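Local atomic coordinates of Serine/threonine-protein kinase Tel1 (Chaetomium thermophilum, PDB entry 6SKY), a protein that is a serine/threonine kinase that probably senses DNA damage and activates checkpoint signalling by phosphorylating proteins at serine or threonine followed by glutamine. Residues A[2668-2673]-A[2764-2769]; A[2720-2725]-A[2804-2809]; A[2756-2761]-A[2778-2783]; A[2799-2804]-A[2938-2943]. One frame throughout, in Å; residues are numbered along the deposited sequence.

Contact 1 (A[2668-2673]-A[2764-2769]); sequences IPLHEY and HNILLD. With AGS (phosphothiophosphoric acid-adenylate ester), chain C.
Pro2669 and Leu2767 lie next to each other on one face of a short antiparallel pairing, and both touch the bound nucleotide analogue. Pro2669 CG packs against O2' of the ribose, 3.5 Å away, while Leu2767 CD1 lies 3.8 Å from C2 of the adenine; CD2, the other branch, turns to the proline. The same O2' donates to the backbone O of His2764 at 2.8 Å. With CG anti to its carbonyl carbon (chi1 -78°), His2764 swings its imidazole back toward His2671, which presents an edge to its face in an offset edge-to-face pair, planes at 70°; phosphate oxygen O2B also lies over a face of the His2764 ring. This is the nucleotide-binding floor of the kinase C-lobe, where strand 2667-2669, just past Glu2662 and Val2664 that also bond the ligand, joins strand 2766-2769. Ile2668 and Leu2768 exchange two backbone bonds, Leu2768 N to Ile2668 O at 2.8 Å being one. Leu2670 N, in the first turn of helix 2670-2681, reaches Ile2766 O at 2.9 Å. Behind the pairing, away from the nucleotide, Leu2768 CD1 meets Leu2670 CD1 at 3.8 Å, and Phe2724 packs on both Ile2668 and Leu2768.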
# COMPACT_ATOMS: atom_id res chain seq x y z
N ILE A 2668 0.55 36.92 -24.41
CA ILE A 2668 0.94 38.22 -23.90
C ILE A 2668 1.83 37.98 -22.69
O ILE A 2668 1.54 37.09 -21.89
CB ILE A 2668 -0.29 39.08 -23.55
CG1 ILE A 2668 0.14 40.44 -23.02
CG2 ILE A 2668 -1.17 38.40 -22.54
CD1 ILE A 2668 -1.00 41.31 -22.63
N PRO A 2669 2.94 38.69 -22.52
CA PRO A 2669 3.77 38.46 -21.34
C PRO A 2669 3.01 38.77 -20.07
O PRO A 2669 2.15 39.64 -20.03
CB PRO A 2669 4.94 39.41 -21.54
CG PRO A 2669 5.00 39.58 -22.99
CD PRO A 2669 3.61 39.58 -23.48
N LEU A 2670 3.32 38.01 -19.02
CA LEU A 2670 2.59 38.15 -17.77
C LEU A 2670 2.78 39.54 -17.18
O LEU A 2670 1.84 40.11 -16.61
CB LEU A 2670 3.05 37.08 -16.79
CG LEU A 2670 2.55 37.11 -15.36
CD1 LEU A 2670 1.15 36.57 -15.29
CD2 LEU A 2670 3.47 36.30 -14.49
N HIS A 2671 3.97 40.11 -17.32
CA HIS A 2671 4.22 41.43 -16.77
C HIS A 2671 3.51 42.52 -17.56
O HIS A 2671 3.03 43.49 -16.97
CB HIS A 2671 5.72 41.68 -16.75
CG HIS A 2671 6.16 42.59 -15.65
ND1 HIS A 2671 6.75 43.81 -15.88
CD2 HIS A 2671 6.11 42.45 -14.30
CE1 HIS A 2671 7.04 44.38 -14.73
NE2 HIS A 2671 6.65 43.58 -13.76
N GLU A 2672 3.41 42.35 -18.88
CA GLU A 2672 2.71 43.32 -19.71
C GLU A 2672 1.21 43.31 -19.49
O GLU A 2672 0.55 44.30 -19.78
CB GLU A 2672 2.99 43.07 -21.19
CG GLU A 2672 4.45 42.94 -21.53
CD GLU A 2672 5.16 44.26 -21.65
OE1 GLU A 2672 5.12 45.06 -20.70
OE2 GLU A 2672 5.77 44.51 -22.71
N TYR A 2673 0.65 42.20 -19.02
CA TYR A 2673 -0.74 42.27 -18.58
C TYR A 2673 -0.84 42.83 -17.18
O TYR A 2673 -1.71 43.67 -16.91
CB TYR A 2673 -1.41 40.90 -18.64
CG TYR A 2673 -2.78 40.95 -17.99
CD1 TYR A 2673 -3.86 41.44 -18.68
CD2 TYR A 2673 -2.96 40.55 -16.68
CE1 TYR A 2673 -5.09 41.52 -18.08
CE2 TYR A 2673 -4.18 40.63 -16.08
CZ TYR A 2673 -5.24 41.12 -16.79
OH TYR A 2673 -6.47 41.19 -16.20
N HIS A 2764 8.79 38.24 -17.40
CA HIS A 2764 9.03 38.37 -18.83
C HIS A 2764 9.35 37.05 -19.49
O HIS A 2764 9.50 37.00 -20.71
CB HIS A 2764 10.17 39.35 -19.08
CG HIS A 2764 9.77 40.78 -18.97
ND1 HIS A 2764 10.55 41.72 -18.35
CD2 HIS A 2764 8.67 41.43 -19.42
CE1 HIS A 2764 9.94 42.89 -18.40
NE2 HIS A 2764 8.80 42.74 -19.05
N ASN A 2765 9.45 35.98 -18.71
CA ASN A 2765 9.68 34.64 -19.22
C ASN A 2765 8.43 33.79 -19.21
O ASN A 2765 8.50 32.62 -19.57
CB ASN A 2765 10.76 33.94 -18.40
CG ASN A 2765 12.14 34.42 -18.74
OD1 ASN A 2765 12.40 34.87 -19.84
ND2 ASN A 2765 13.04 34.31 -17.79
N ILE A 2766 7.31 34.35 -18.80
CA ILE A 2766 6.05 33.63 -18.67
C ILE A 2766 5.03 34.34 -19.54
O ILE A 2766 4.80 35.54 -19.37
CB ILE A 2766 5.58 33.57 -17.21
CG1 ILE A 2766 6.69 32.99 -16.33
CG2 ILE A 2766 4.33 32.76 -17.08
CD1 ILE A 2766 6.42 33.10 -14.88
N LEU A 2767 4.43 33.61 -20.47
CA LEU A 2767 3.47 34.15 -21.41
C LEU A 2767 2.10 33.56 -21.13
O LEU A 2767 1.99 32.38 -20.80
CB LEU A 2767 3.87 33.83 -22.85
CG LEU A 2767 5.32 34.08 -23.26
CD1 LEU A 2767 5.55 33.51 -24.62
CD2 LEU A 2767 5.62 35.53 -23.25
N LEU A 2768 1.06 34.37 -21.27
CA LEU A 2768 -0.31 33.95 -21.09
C LEU A 2768 -0.96 33.81 -22.46
O LEU A 2768 -1.04 34.78 -23.20
CB LEU A 2768 -1.08 34.96 -20.26
CG LEU A 2768 -0.52 35.28 -18.89
CD1 LEU A 2768 -1.16 36.53 -18.36
CD2 LEU A 2768 -0.79 34.12 -17.99
N ASP A 2769 -1.41 32.61 -22.78
CA ASP A 2769 -2.10 32.34 -24.03
C ASP A 2769 -3.56 32.73 -23.86
O ASP A 2769 -4.30 32.06 -23.16
CB ASP A 2769 -1.95 30.87 -24.40
CG ASP A 2769 -2.52 30.55 -25.75
OD1 ASP A 2769 -2.83 31.47 -26.52
OD2 ASP A 2769 -2.67 29.35 -26.05
PG AGS C . 15.35 41.25 -20.22
S1G AGS C . 14.34 41.07 -18.55
O2G AGS C . 15.99 39.89 -20.60
O3G AGS C . 16.46 42.31 -20.04
PB AGS C . 13.43 40.66 -22.01
O1B AGS C . 13.08 39.61 -21.04
O2B AGS C . 12.25 41.50 -22.51
O3B AGS C . 14.42 41.69 -21.38
PA AGS C . 13.48 40.20 -24.71
O1A AGS C . 14.11 41.33 -25.40
O2A AGS C . 13.61 38.86 -25.43
O3A AGS C . 14.08 39.99 -23.28
O5' AGS C . 11.97 40.58 -24.51
C5' AGS C . 11.14 40.76 -25.66
C4' AGS C . 9.70 40.78 -25.25
O4' AGS C . 8.98 39.77 -25.98
C3' AGS C . 9.42 40.50 -23.78
O3' AGS C . 8.26 41.19 -23.34
C2' AGS C . 9.23 38.98 -23.76
O2' AGS C . 8.33 38.60 -22.73
C1' AGS C . 8.61 38.71 -25.13
N9 AGS C . 9.07 37.46 -25.73
C8 AGS C . 10.33 36.94 -25.67
N7 AGS C . 10.47 35.80 -26.31
C5 AGS C . 9.21 35.57 -26.83
C6 AGS C . 8.68 34.52 -27.60
N6 AGS C . 9.40 33.47 -28.01
N1 AGS C . 7.38 34.58 -27.95
C2 AGS C . 6.66 35.63 -27.54
N3 AGS C . 7.04 36.67 -26.80
C4 AGS C . 8.34 36.58 -26.48

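Contact 2 (A[2720-2725]-A[2804-2809])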
# COMPACT_ATOMS: atom_id res chain seq x y z
N VAL A 2720 -4.60 41.11 -9.29
CA VAL A 2720 -5.62 41.39 -10.29
C VAL A 2720 -5.67 40.30 -11.36
O VAL A 2720 -6.26 40.50 -12.42
CB VAL A 2720 -5.36 42.74 -10.97
CG1 VAL A 2720 -5.43 43.85 -9.98
CG2 VAL A 2720 -4.04 42.72 -11.65
N MET A 2721 -5.06 39.16 -11.10
CA MET A 2721 -4.95 38.17 -12.17
C MET A 2721 -6.29 37.52 -12.48
O MET A 2721 -6.51 37.08 -13.61
CB MET A 2721 -3.92 37.11 -11.78
CG MET A 2721 -3.64 36.09 -12.84
SD MET A 2721 -2.83 36.76 -14.28
CE MET A 2721 -3.11 35.42 -15.42
N ARG A 2722 -7.20 37.50 -11.52
CA ARG A 2722 -8.50 36.89 -11.75
C ARG A 2722 -9.29 37.59 -12.83
O ARG A 2722 -10.24 37.02 -13.36
CB ARG A 2722 -9.31 36.88 -10.46
CG ARG A 2722 -9.80 38.22 -10.06
CD ARG A 2722 -10.32 38.18 -8.66
NE ARG A 2722 -10.67 39.50 -8.18
CZ ARG A 2722 -9.80 40.35 -7.66
NH1 ARG A 2722 -10.21 41.53 -7.24
NH2 ARG A 2722 -8.53 40.03 -7.58
N TYR A 2723 -8.92 38.81 -13.19
CA TYR A 2723 -9.60 39.52 -14.25
C TYR A 2723 -9.12 39.11 -15.63
O TYR A 2723 -9.86 39.31 -16.59
CB TYR A 2723 -9.43 41.01 -14.08
CG TYR A 2723 -10.19 41.54 -12.90
CD1 TYR A 2723 -9.53 41.94 -11.76
CD2 TYR A 2723 -11.56 41.62 -12.92
CE1 TYR A 2723 -10.22 42.42 -10.69
CE2 TYR A 2723 -12.26 42.09 -11.85
CZ TYR A 2723 -11.58 42.49 -10.74
OH TYR A 2723 -12.28 42.96 -9.66
N PHE A 2724 -7.92 38.55 -15.76
CA PHE A 2724 -7.47 38.13 -17.08
C PHE A 2724 -8.50 37.24 -17.74
O PHE A 2724 -8.72 37.32 -18.95
CB PHE A 2724 -6.13 37.39 -16.98
CG PHE A 2724 -5.62 36.87 -18.29
CD1 PHE A 2724 -4.89 37.67 -19.13
CD2 PHE A 2724 -5.89 35.58 -18.69
CE1 PHE A 2724 -4.45 37.21 -20.32
CE2 PHE A 2724 -5.45 35.12 -19.88
CZ PHE A 2724 -4.73 35.93 -20.70
N PHE A 2725 -9.16 36.41 -16.96
CA PHE A 2725 -10.13 35.48 -17.49
C PHE A 2725 -11.51 36.09 -17.62
O PHE A 2725 -12.28 35.67 -18.47
CB PHE A 2725 -10.19 34.23 -16.60
CG PHE A 2725 -8.89 33.53 -16.50
CD1 PHE A 2725 -8.49 32.67 -17.48
CD2 PHE A 2725 -8.04 33.78 -15.44
CE1 PHE A 2725 -7.28 32.05 -17.40
CE2 PHE A 2725 -6.84 33.16 -15.37
CZ PHE A 2725 -6.47 32.29 -16.35
N ILE A 2804 -0.09 34.85 -9.23
CA ILE A 2804 -0.24 33.54 -9.84
C ILE A 2804 -1.36 32.77 -9.17
O ILE A 2804 -2.15 32.09 -9.83
CB ILE A 2804 1.10 32.76 -9.80
CG1 ILE A 2804 1.92 33.01 -11.06
CG2 ILE A 2804 0.86 31.29 -9.72
CD1 ILE A 2804 2.35 34.41 -11.24
N VAL A 2805 -1.48 32.89 -7.85
CA VAL A 2805 -2.50 32.17 -7.11
C VAL A 2805 -3.86 32.82 -7.27
O VAL A 2805 -4.89 32.14 -7.18
CB VAL A 2805 -2.08 32.07 -5.64
CG1 VAL A 2805 -3.12 31.37 -4.84
CG2 VAL A 2805 -0.79 31.34 -5.53
N ASP A 2806 -3.91 34.12 -7.52
CA ASP A 2806 -5.19 34.79 -7.71
C ASP A 2806 -5.92 34.29 -8.95
O ASP A 2806 -7.15 34.24 -8.97
CB ASP A 2806 -4.99 36.29 -7.79
CG ASP A 2806 -6.27 37.06 -7.65
OD1 ASP A 2806 -6.94 36.92 -6.61
OD2 ASP A 2806 -6.61 37.82 -8.56
N GLY A 2807 -5.18 33.91 -9.98
CA GLY A 2807 -5.81 33.41 -11.18
C GLY A 2807 -6.37 32.01 -11.06
O GLY A 2807 -7.07 31.56 -11.97
N MET A 2808 -6.10 31.32 -9.96
CA MET A 2808 -6.54 29.96 -9.76
C MET A 2808 -7.93 29.85 -9.17
O MET A 2808 -8.48 28.75 -9.13
CB MET A 2808 -5.57 29.21 -8.85
CG MET A 2808 -4.30 28.83 -9.53
SD MET A 2808 -3.05 28.25 -8.39
CE MET A 2808 -1.67 28.27 -9.51
N GLY A 2809 -8.51 30.94 -8.69
CA GLY A 2809 -9.89 30.89 -8.27
C GLY A 2809 -10.15 31.14 -6.81
O GLY A 2809 -9.32 31.72 -6.11
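Asp2806 OD2 is gripped by Arg2722 at two points. The backbone N of Arg2722 donates to it at 3.0 Å from above the carboxylate plane, and NH2 of the same residue reaches it at 3.1 Å from the opposite face, on the syn side, as a salt bridge. The guanidinium meets this oxygen at its edge and nearly in its own plane, yet stands almost perpendicular to the carboxylate, at 89°; the salt bridge is one-pronged, through NH2 to OD2, and the same oxygen also takes the backbone N. The arginine's shape makes this possible. Its CG sits between the backbone N and the carbonyl carbon (chi1 72°), and from there the chain runs extended to NE, passing beside Asp2806 OD2, with Arg2722 CB 3.4 Å from that oxygen. NH2 has a second acceptor in Pro2719 O, NH1 bonds Tyr2682 OH, and Tyr2723 CE1 lies over the rim of one face of the guanidinium; together these should fix its rotation.

Next to the ion pair, Met2721 and Phe2725 pack on the backbone of Gly2807. Met2721 sets out toward Gly2807 and then bends at chi2 (67°), which carries its sulfur off but leaves CG 3.8 Å from Gly2807 CA. Phe2725 CE2 approaches Gly2807 O at 3.8 Å. With only hydrogen on the glycine, the two backbones come close, Arg2722 CA lying 4.4 Å from Gly2807 CA. Asp2806 opens a type I turn to Gly2809, and the arrangement is that of the aspartate of helix 2802-2806 and the turn that follows, docked onto the weakly bonded helix about 2722-2725, within the C-lobe of a PI3K-related kinase, away from the nucleotide.

Contact 3 (A[2756-2761]-A[2778-2783]); sequences LGLGDR and IDLGVA. With AGS (phosphothiophosphoric acid-adenylate ester), chain C.
The catalytic loop, with the Asp-Arg-His sequence of PI3K-related kinases, meets the Asp-Leu-Gly motif at the start of the activation loop here, Arg2761 and Gly2759 reaching across to 2778-2783. Arg2761 bends at chi2 and chi3 to bring the edge of its guanidinium to the carbonyl of Ile2778, and NH1 donates to Ile2778 O at 2.9 Å, in the guanidinium plane and nearly straight at 164°. Leu2780 CD2 lies over one face of the group, toward its rim, and also touches Leu2758 CD1 at 3.7 Å. NE holds a weak bond back to Gly2759 O, while NH2 bonds His2777 ND1. Were Arg2761 an alanine, Ile2778 O and His2777 ND1 would probably lose their bonds to the guanidinium, and the backbone leading into Asp2779 would be less firmly placed. Asp2779, together with Asn2765, binds the magnesium; its OD1, salt-bridged to Arg2856, lies 3.6 Å from Asp2760 OD2. Ile2778 CD1 approaches adenine N7 at 3.4 Å. Further along, Gly2759 N donates to Val2782 O at 2.8 Å. The loop 2756-2761 leaves helix 2732-2755 through a Schellman motif at Gly2757, segment 2778-2783 follows strand 2775-2777, and helices 2616-2632 and 2854-2860 pack on the pair.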
# COMPACT_ATOMS: atom_id res chain seq x y z
N LEU A 2756 13.87 19.93 -12.10
CA LEU A 2756 15.04 20.26 -12.91
C LEU A 2756 15.68 21.58 -12.53
O LEU A 2756 16.48 22.10 -13.29
CB LEU A 2756 14.68 20.28 -14.39
CG LEU A 2756 14.17 18.98 -15.00
CD1 LEU A 2756 13.82 19.19 -16.45
CD2 LEU A 2756 15.19 17.89 -14.87
N GLY A 2757 15.35 22.13 -11.37
CA GLY A 2757 16.04 23.31 -10.89
C GLY A 2757 15.81 24.56 -11.69
O GLY A 2757 16.61 25.50 -11.59
N LEU A 2758 14.74 24.63 -12.46
CA LEU A 2758 14.52 25.74 -13.37
C LEU A 2758 14.41 27.06 -12.62
O LEU A 2758 13.65 27.19 -11.67
CB LEU A 2758 13.25 25.49 -14.17
CG LEU A 2758 12.78 26.57 -15.14
CD1 LEU A 2758 13.79 26.74 -16.24
CD2 LEU A 2758 11.44 26.19 -15.71
N GLY A 2759 15.19 28.04 -13.06
CA GLY A 2759 15.19 29.35 -12.44
C GLY A 2759 15.00 30.45 -13.45
O GLY A 2759 14.74 30.17 -14.62
N ASP A 2760 15.13 31.70 -13.01
CA ASP A 2760 14.93 32.88 -13.87
C ASP A 2760 13.46 33.01 -14.28
O ASP A 2760 13.15 33.39 -15.40
CB ASP A 2760 15.84 32.83 -15.09
CG ASP A 2760 15.95 34.15 -15.80
OD1 ASP A 2760 16.07 35.19 -15.12
OD2 ASP A 2760 15.93 34.15 -17.04
N ARG A 2761 12.56 32.72 -13.35
CA ARG A 2761 11.13 32.68 -13.63
C ARG A 2761 10.46 34.01 -13.28
O ARG A 2761 9.54 34.06 -12.49
CB ARG A 2761 10.47 31.54 -12.86
CG ARG A 2761 10.91 30.15 -13.26
CD ARG A 2761 10.50 29.84 -14.66
NE ARG A 2761 11.59 30.05 -15.60
CZ ARG A 2761 11.43 30.35 -16.87
NH1 ARG A 2761 12.47 30.52 -17.65
NH2 ARG A 2761 10.22 30.50 -17.36
N ILE A 2778 9.31 30.33 -21.38
CA ILE A 2778 10.36 30.48 -22.36
C ILE A 2778 11.65 30.77 -21.61
O ILE A 2778 11.65 30.94 -20.40
CB ILE A 2778 10.03 31.60 -23.37
CG1 ILE A 2778 9.91 32.93 -22.67
CG2 ILE A 2778 8.74 31.31 -24.07
CD1 ILE A 2778 9.51 34.02 -23.55
N ASP A 2779 12.76 30.80 -22.35
CA ASP A 2779 14.05 31.22 -21.79
C ASP A 2779 14.47 30.28 -20.66
O ASP A 2779 14.70 30.68 -19.53
CB ASP A 2779 13.95 32.68 -21.33
CG ASP A 2779 15.30 33.32 -21.06
OD1 ASP A 2779 16.14 32.74 -20.35
OD2 ASP A 2779 15.50 34.46 -21.54
N LEU A 2780 14.59 29.00 -21.00
CA LEU A 2780 14.74 27.93 -20.03
C LEU A 2780 16.19 27.55 -19.78
O LEU A 2780 16.48 26.40 -19.48
CB LEU A 2780 13.95 26.70 -20.47
CG LEU A 2780 12.44 26.81 -20.63
CD1 LEU A 2780 11.90 25.53 -21.17
CD2 LEU A 2780 11.79 27.12 -19.32
N GLY A 2781 17.11 28.50 -19.89
CA GLY A 2781 18.52 28.16 -19.87
C GLY A 2781 19.17 28.08 -18.50
O GLY A 2781 20.21 27.43 -18.35
N VAL A 2782 18.60 28.75 -17.51
CA VAL A 2782 19.12 28.72 -16.14
C VAL A 2782 18.41 27.57 -15.43
O VAL A 2782 17.33 27.72 -14.89
CB VAL A 2782 18.92 30.05 -15.42
CG1 VAL A 2782 19.39 29.96 -14.01
CG2 VAL A 2782 19.65 31.14 -16.15
N ALA A 2783 19.02 26.39 -15.46
CA ALA A 2783 18.44 25.21 -14.86
C ALA A 2783 19.43 24.61 -13.88
O ALA A 2783 20.50 25.17 -13.64
CB ALA A 2783 18.04 24.19 -15.93
PG AGS C . 15.35 41.25 -20.22
S1G AGS C . 14.34 41.07 -18.55
O2G AGS C . 15.99 39.89 -20.60
O3G AGS C . 16.46 42.31 -20.04
PB AGS C . 13.43 40.66 -22.01
O1B AGS C . 13.08 39.61 -21.04
O2B AGS C . 12.25 41.50 -22.51
O3B AGS C . 14.42 41.69 -21.38
PA AGS C . 13.48 40.20 -24.71
O1A AGS C . 14.11 41.33 -25.40
O2A AGS C . 13.61 38.86 -25.43
O3A AGS C . 14.08 39.99 -23.28
O5' AGS C . 11.97 40.58 -24.51
C5' AGS C . 11.14 40.76 -25.66
C4' AGS C . 9.70 40.78 -25.25
O4' AGS C . 8.98 39.77 -25.98
C3' AGS C . 9.42 40.50 -23.78
O3' AGS C . 8.26 41.19 -23.34
C2' AGS C . 9.23 38.98 -23.76
O2' AGS C . 8.33 38.60 -22.73
C1' AGS C . 8.61 38.71 -25.13
N9 AGS C . 9.07 37.46 -25.73
C8 AGS C . 10.33 36.94 -25.67
N7 AGS C . 10.47 35.80 -26.31
C5 AGS C . 9.21 35.57 -26.83
C6 AGS C . 8.68 34.52 -27.60
N6 AGS C . 9.40 33.47 -28.01
N1 AGS C . 7.38 34.58 -27.95
C2 AGS C . 6.66 35.63 -27.54
N3 AGS C . 7.04 36.67 -26.80
C4 AGS C . 8.34 36.58 -26.48

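Contact 4 (A[2799-2804]-A[2938-2943]); sequences RLTRDI and SGWAAY
Tyr2943 O takes a nearly straight bond from Arg2802 NH2, 2.7 Å long at 168°, with the donor in the carbonyl plane and the oxygen in the plane of the guanidinium. The arginine chain bends at chi3 to bring NH2 round to it, and NH1 turns to Phe2717 O. Arg2799 makes the larger contact. Straight from CG to NE and turned away from its own N at chi1 (-175°), it runs along Trp2940 in the reverse direction, laying Arg2799 CG on Trp2940 CH2 at 3.7 Å and putting NH2 over the centre of the six-membered ring. Arg2799 CZ stands 4.3 Å from the centroid of that Trp2940 ring, a cation-pi contact in which the two planes are tilted by 37°. The residues 2938-2943 belong to the FATC region, the short C-terminal element of PI3K-related kinases, here bound against the stretch leading into helix 2802-2806. Thr2801, the N-cap residue of that helix, puts CG2 3.8 Å from Trp2940 CZ3 while OG1 bonds Ala2944 O. A serine in place of Trp2940 would probably strip Arg2799 of its aromatic bed and open a gap beside Thr2801 CG2, leaving the guanidinium freer to turn. Arg2799 NH2 has its polar partner in Arg2761 O, of the catalytic loop. Beyond the arginines, Tyr2943 touches helices 2688-2697 and 2703-2714, its ring edge-to-face with Phe2717.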
# COMPACT_ATOMS: atom_id res chain seq x y z
N ARG A 2799 7.65 29.87 -9.18
CA ARG A 2799 6.96 31.15 -9.01
C ARG A 2799 5.51 30.89 -8.61
O ARG A 2799 4.73 30.33 -9.38
CB ARG A 2799 7.02 31.98 -10.29
CG ARG A 2799 6.42 33.33 -10.11
CD ARG A 2799 6.57 34.19 -11.32
NE ARG A 2799 6.19 35.55 -11.02
CZ ARG A 2799 7.05 36.52 -10.75
NH1 ARG A 2799 6.62 37.73 -10.47
NH2 ARG A 2799 8.33 36.27 -10.77
N LEU A 2800 5.16 31.29 -7.39
CA LEU A 2800 3.82 31.15 -6.85
C LEU A 2800 3.44 32.40 -6.08
O LEU A 2800 3.03 32.35 -4.93
CB LEU A 2800 3.70 29.91 -5.97
CG LEU A 2800 2.34 29.26 -5.79
CD1 LEU A 2800 1.81 28.81 -7.11
CD2 LEU A 2800 2.48 28.08 -4.87
N THR A 2801 3.63 33.56 -6.70
CA THR A 2801 3.31 34.82 -6.04
C THR A 2801 1.80 34.96 -5.86
O THR A 2801 1.03 34.08 -6.19
CB THR A 2801 3.89 35.98 -6.83
OG1 THR A 2801 3.18 36.13 -8.06
CG2 THR A 2801 5.33 35.72 -7.14
N ARG A 2802 1.38 36.08 -5.29
CA ARG A 2802 -0.04 36.27 -5.02
C ARG A 2802 -0.85 36.42 -6.30
O ARG A 2802 -2.02 36.04 -6.33
CB ARG A 2802 -0.26 37.49 -4.14
CG ARG A 2802 0.20 37.34 -2.72
CD ARG A 2802 0.11 38.66 -2.00
NE ARG A 2802 0.71 39.72 -2.79
CZ ARG A 2802 0.32 40.98 -2.77
NH1 ARG A 2802 -0.69 41.34 -1.99
NH2 ARG A 2802 0.91 41.88 -3.52
N ASP A 2803 -0.24 36.94 -7.36
CA ASP A 2803 -0.94 37.06 -8.62
C ASP A 2803 -1.07 35.73 -9.34
O ASP A 2803 -2.07 35.50 -10.02
CB ASP A 2803 -0.24 38.07 -9.52
CG ASP A 2803 -0.88 39.43 -9.48
OD1 ASP A 2803 -0.39 40.32 -8.76
OD2 ASP A 2803 -1.90 39.62 -10.16
N ILE A 2804 -0.09 34.85 -9.23
CA ILE A 2804 -0.24 33.54 -9.84
C ILE A 2804 -1.36 32.77 -9.17
O ILE A 2804 -2.15 32.09 -9.83
CB ILE A 2804 1.10 32.76 -9.80
CG1 ILE A 2804 1.92 33.01 -11.06
CG2 ILE A 2804 0.86 31.29 -9.72
CD1 ILE A 2804 2.35 34.41 -11.24
N SER A 2938 14.79 42.29 -6.88
CA SER A 2938 13.68 43.18 -7.15
C SER A 2938 13.15 43.04 -8.57
O SER A 2938 11.97 43.32 -8.82
CB SER A 2938 14.09 44.62 -6.90
OG SER A 2938 14.92 45.10 -7.93
N GLY A 2939 13.99 42.63 -9.52
CA GLY A 2939 13.53 42.41 -10.87
C GLY A 2939 12.68 41.16 -11.02
O GLY A 2939 11.93 41.06 -11.99
N TRP A 2940 12.84 40.21 -10.11
CA TRP A 2940 11.94 39.09 -9.90
C TRP A 2940 10.77 39.64 -9.11
O TRP A 2940 10.80 39.69 -7.89
CB TRP A 2940 12.66 38.00 -9.13
CG TRP A 2940 12.21 36.59 -9.27
CD1 TRP A 2940 12.81 35.63 -10.00
CD2 TRP A 2940 11.10 35.97 -8.63
NE1 TRP A 2940 12.14 34.45 -9.87
CE2 TRP A 2940 11.08 34.63 -9.02
CE3 TRP A 2940 10.11 36.42 -7.76
CZ2 TRP A 2940 10.12 33.74 -8.59
CZ3 TRP A 2940 9.16 35.54 -7.33
CH2 TRP A 2940 9.17 34.21 -7.74
N ALA A 2941 9.74 40.10 -9.80
CA ALA A 2941 8.74 40.91 -9.12
C ALA A 2941 7.90 40.06 -8.17
O ALA A 2941 6.87 39.51 -8.56
CB ALA A 2941 7.83 41.60 -10.13
N ALA A 2942 8.33 39.96 -6.91
CA ALA A 2942 7.64 39.08 -5.98
C ALA A 2942 6.42 39.75 -5.37
O ALA A 2942 5.47 39.06 -5.00
CB ALA A 2942 8.60 38.64 -4.88
N TYR A 2943 6.44 41.07 -5.25
CA TYR A 2943 5.25 41.79 -4.80
C TYR A 2943 4.08 41.54 -5.73
O TYR A 2943 2.93 41.46 -5.28
CB TYR A 2943 5.56 43.29 -4.72
CG TYR A 2943 6.13 43.84 -5.99
CD1 TYR A 2943 5.31 44.36 -6.96
CD2 TYR A 2943 7.48 43.82 -6.23
CE1 TYR A 2943 5.81 44.85 -8.12
CE2 TYR A 2943 8.00 44.31 -7.39
CZ TYR A 2943 7.16 44.82 -8.34
OH TYR A 2943 7.66 45.32 -9.51

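Contacts 1 and 3 both touch the nucleotide and share the magnesium site, Asn2765 coming from the first and Asp2779 from the second; their centres are 16 Å apart. Two bonds tie them, Asn2765 ND2 to Asp2760 O at 2.6 Å and Ile2778 N to Asn2765 O at 3.0 Å. Contact 4 connects to contact 3 where Arg2799 NH2 meets Arg2761 O at 3.0 Å, with the Trp2940 side chain about 10 Å from the nucleotide. Contact 2 lies farther from the ligand, the Met2721 side chain about 14 Å away. It packs on contact 1 through Leu2768 CD2 and Met2721 CE, 3.7 Å apart, and shares Ile2804 of helix 2802-2806 with contact 4.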